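Local coordinates for 16 kDa beta-galactoside-binding lectin (Gallus gallus, PDB 1QMJ), which binds beta-galactosides as a homodimeric galectin, may take part in the regulation of differentiation, and has no established physiological function, at residues C15-G20 and K83-I88. Numbering follows the deposited sequence.
With BME (beta-mercaptoethanol), chain C.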
ATOM      1  N   CYS A  15       0.936  11.245   8.763  1.00 41.90           N
ATOM      2  CA  CYS A  15       2.231  10.570   8.654  1.00 41.25           C
ATOM      3  C   CYS A  15       2.096   9.258   7.870  1.00 39.15           C
ATOM      4  O   CYS A  15       1.170   8.468   8.097  1.00 37.42           O
ATOM      5  CB  CYS A  15       2.758  10.262  10.063  1.00 44.45           C
ATOM      6  SG  CYS A  15       4.285   9.200  10.071  1.00 54.00           S
ATOM      7  N   VAL A  16       3.037   9.081   6.963  1.00 35.92           N
ATOM      8  CA  VAL A  16       3.131   7.880   6.118  1.00 35.03           C
ATOM      9  C   VAL A  16       4.411   7.147   6.485  1.00 33.33           C
ATOM     10  O   VAL A  16       5.517   7.674   6.325  1.00 35.14           O
ATOM     11  CB  VAL A  16       3.176   8.260   4.634  1.00 34.74           C
ATOM     12  CG1 VAL A  16       3.440   7.058   3.722  1.00 34.76           C
ATOM     13  CG2 VAL A  16       1.874   8.883   4.130  1.00 35.66           C
ATOM     14  N   LYS A  17       4.245   5.947   6.976  1.00 29.60           N
ATOM     15  CA  LYS A  17       5.382   5.130   7.399  1.00 29.13           C
ATOM     16  C   LYS A  17       5.579   3.926   6.493  1.00 28.20           C
ATOM     17  O   LYS A  17       4.657   3.128   6.279  1.00 28.24           O
ATOM     18  CB  LYS A  17       5.165   4.601   8.811  1.00 27.99           C
ATOM     19  CG  LYS A  17       5.035   5.699   9.861  1.00 35.71           C
ATOM     20  CD  LYS A  17       4.940   5.133  11.276  1.00 42.82           C
ATOM     21  CE  LYS A  17       5.146   6.183  12.364  1.00 47.18           C
ATOM     22  NZ  LYS A  17       5.583   5.600  13.640  1.00 51.13           N
ATOM     23  N   VAL A  18       6.786   3.838   5.989  1.00 26.18           N
ATOM     24  CA  VAL A  18       7.199   2.738   5.127  1.00 24.09           C
ATOM     25  C   VAL A  18       8.268   1.928   5.847  1.00 27.38           C
ATOM     26  O   VAL A  18       9.363   2.428   6.131  1.00 28.34           O
ATOM     27  CB  VAL A  18       7.782   3.256   3.809  1.00 22.52           C
ATOM     28  CG1 VAL A  18       8.294   2.127   2.907  1.00 24.35           C
ATOM     29  CG2 VAL A  18       6.770   4.033   2.967  1.00 20.30           C
ATOM     30  N   LYS A  19       7.917   0.698   6.129  1.00 28.07           N
ATOM     31  CA  LYS A  19       8.816  -0.242   6.803  1.00 26.30           C
ATOM     32  C   LYS A  19       9.287  -1.273   5.792  1.00 27.15           C
ATOM     33  O   LYS A  19       8.517  -1.731   4.942  1.00 26.58           O
ATOM     34  CB  LYS A  19       8.090  -0.958   7.944  1.00 31.75           C
ATOM     35  CG  LYS A  19       7.348  -0.012   8.885  1.00 40.14           C
ATOM     36  CD  LYS A  19       6.667  -0.746  10.043  1.00 47.59           C
ATOM     37  CE  LYS A  19       7.656  -1.246  11.101  1.00 49.28           C
ATOM     38  NZ  LYS A  19       8.461  -2.390  10.644  1.00 52.82           N
ATOM     39  N   GLY A  20      10.546  -1.624   5.894  1.00 26.12           N
ATOM     40  CA  GLY A  20      11.137  -2.605   4.984  1.00 25.61           C
ATOM     41  C   GLY A  20      12.567  -2.926   5.385  1.00 26.28           C
ATOM     42  O   GLY A  20      13.032  -2.545   6.469  1.00 24.94           O
ATOM     43  N   LYS A  83      17.123  -3.097   8.383  1.00 40.90           N
ATOM     44  CA  LYS A  83      15.660  -3.008   8.466  1.00 41.26           C
ATOM     45  C   LYS A  83      15.314  -1.646   9.053  1.00 39.84           C
ATOM     46  O   LYS A  83      15.547  -1.386  10.243  1.00 39.52           O
ATOM     47  CB  LYS A  83      15.114  -4.117   9.366  1.00 44.65           C
ATOM     48  CG  LYS A  83      15.163  -5.499   8.713  1.00 54.22           C
ATOM     49  CD  LYS A  83      15.357  -6.629   9.726  1.00 60.66           C
ATOM     50  CE  LYS A  83      15.702  -7.967   9.070  1.00 64.22           C
ATOM     51  NZ  LYS A  83      16.176  -8.972  10.032  1.00 66.44           N
ATOM     52  N   VAL A  84      14.766  -0.801   8.209  1.00 37.43           N
ATOM     53  CA  VAL A  84      14.414   0.564   8.609  1.00 32.59           C
ATOM     54  C   VAL A  84      12.960   0.910   8.295  1.00 30.39           C
ATOM     55  O   VAL A  84      12.327   0.274   7.432  1.00 30.28           O
ATOM     56  CB  VAL A  84      15.302   1.564   7.859  1.00 30.91           C
ATOM     57  CG1 VAL A  84      15.068   1.557   6.345  1.00 26.28           C
ATOM     58  CG2 VAL A  84      15.084   3.009   8.302  1.00 29.67           C
ATOM     59  N   GLU A  85      12.528   1.923   9.044  1.00 29.52           N
ATOM     60  CA  GLU A  85      11.189   2.525   8.958  1.00 30.37           C
ATOM     61  C   GLU A  85      11.360   3.999   8.595  1.00 29.30           C
ATOM     62  O   GLU A  85      12.032   4.761   9.309  1.00 30.16           O
ATOM     63  CB  GLU A  85      10.447   2.418  10.301  1.00 33.27           C
ATOM     64  CG  GLU A  85       9.031   3.016  10.239  1.00 42.45           C
ATOM     65  CD  GLU A  85       8.197   2.759  11.500  1.00 46.59           C
ATOM     66  OE1 GLU A  85       8.718   2.935  12.667  1.00 51.59           O
ATOM     67  OE2 GLU A  85       6.971   2.366  11.396  1.00 49.10           O
ATOM     68  N   ILE A  86      10.754   4.362   7.494  1.00 27.67           N
ATOM     69  CA  ILE A  86      10.817   5.728   6.969  1.00 26.20           C
ATOM     70  C   ILE A  86       9.463   6.421   7.148  1.00 28.42           C
ATOM     71  O   ILE A  86       8.431   5.948   6.658  1.00 28.10           O
ATOM     72  CB  ILE A  86      11.187   5.666   5.485  1.00 26.42           C
ATOM     73  CG1 ILE A  86      12.552   5.004   5.251  1.00 24.63           C
ATOM     74  CG2 ILE A  86      11.267   7.042   4.827  1.00 26.22           C
ATOM     75  CD1 ILE A  86      12.710   4.424   3.844  1.00 30.71           C
ATOM     76  N   CYS A  87       9.505   7.537   7.856  1.00 28.43           N
ATOM     77  CA  CYS A  87       8.305   8.344   8.142  1.00 28.94           C
ATOM     78  C   CYS A  87       8.337   9.634   7.327  1.00 27.05           C
ATOM     79  O   CYS A  87       9.323  10.388   7.357  1.00 25.34           O
ATOM     80  CB  CYS A  87       8.250   8.683   9.628  1.00 31.39           C
ATOM     81  SG  CYS A  87       8.025   7.178  10.696  1.00 42.27           S
ATOM     82  N   ILE A  88       7.244   9.848   6.620  1.00 26.27           N
ATOM     83  CA  ILE A  88       7.082  11.013   5.752  1.00 24.97           C
ATOM     84  C   ILE A  88       5.828  11.818   6.107  1.00 26.63           C
ATOM     85  O   ILE A  88       4.735  11.262   6.275  1.00 27.60           O
ATOM     86  CB  ILE A  88       6.959  10.553   4.298  1.00 23.67           C
ATOM     87  CG1 ILE A  88       8.228   9.869   3.783  1.00 23.33           C
ATOM     88  CG2 ILE A  88       6.677  11.701   3.328  1.00 22.56           C
ATOM     89  CD1 ILE A  88       8.002   9.075   2.495  1.00 24.33           C
TER
HETATM   90  C1  BME C 500      11.497   7.043  12.257  1.00 59.26           C
HETATM   91  C2  BME C 500      10.142   6.496  12.711  1.00 54.15           C
HETATM   92  O1  BME C 500      12.295   5.978  11.796  1.00 63.14           O
HETATM   93  S2  BME C 500       8.818   7.705  12.438  1.00 53.57           S
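V18 and I86 form the middle hydrogen-bonded pair of an antiparallel ladder: V18 N gives to I86 O at 2.8 Å and I86 N to V18 O at 2.7 Å, the latter almost straight (177°). V16 with I88 repeats the pattern, whereas at G20 the ladder weakens: V84 N reaches G20 O at 3.0 Å with an angle of only 130°. At the non-hydrogen-bonded pairs the alpha carbons come closer, K19 CA to E85 CA at 4.2 Å, and K17 CA lies 3.2 Å from I86 O in a CA-H...O contact.

The tightly packed face carries V16, V18, I86 and I88, all buried; their beta carbons meet in pairs, V18 CB lying 4.5 Å from I86 CB. The other face, with K17, K19, E85 and C87, is partly exposed and polar. There E85, its CG anti to the backbone N (chi1 -179°) and its chain extended, leans obliquely across to place OE2 between two lysine stems, 3.4 Å from both K17 CD and K19 CD. K17 NZ stays 4.2 Å from E85 OE2, too far for a salt bridge, so any attraction is probably diffuse. C87 SG touches K17 CG and is disulfide-linked to beta-mercaptoethanol, probably from the crystallisation liquor, whose O1 hydrogen-bonds E85 O.

Both strands are interior members of the five-stranded sheet of the galectin beta-sandwich. Strand 124-131 flanks 16-22, with K17 bonded through its backbone to K130; strand 94-98 flanks 83-90, where C87 is hydrogen-bonded through its backbone to K98. Across the sandwich, I86 and I88 pack on F29, V31 and V33 of strand 29-33 in the opposing sheet.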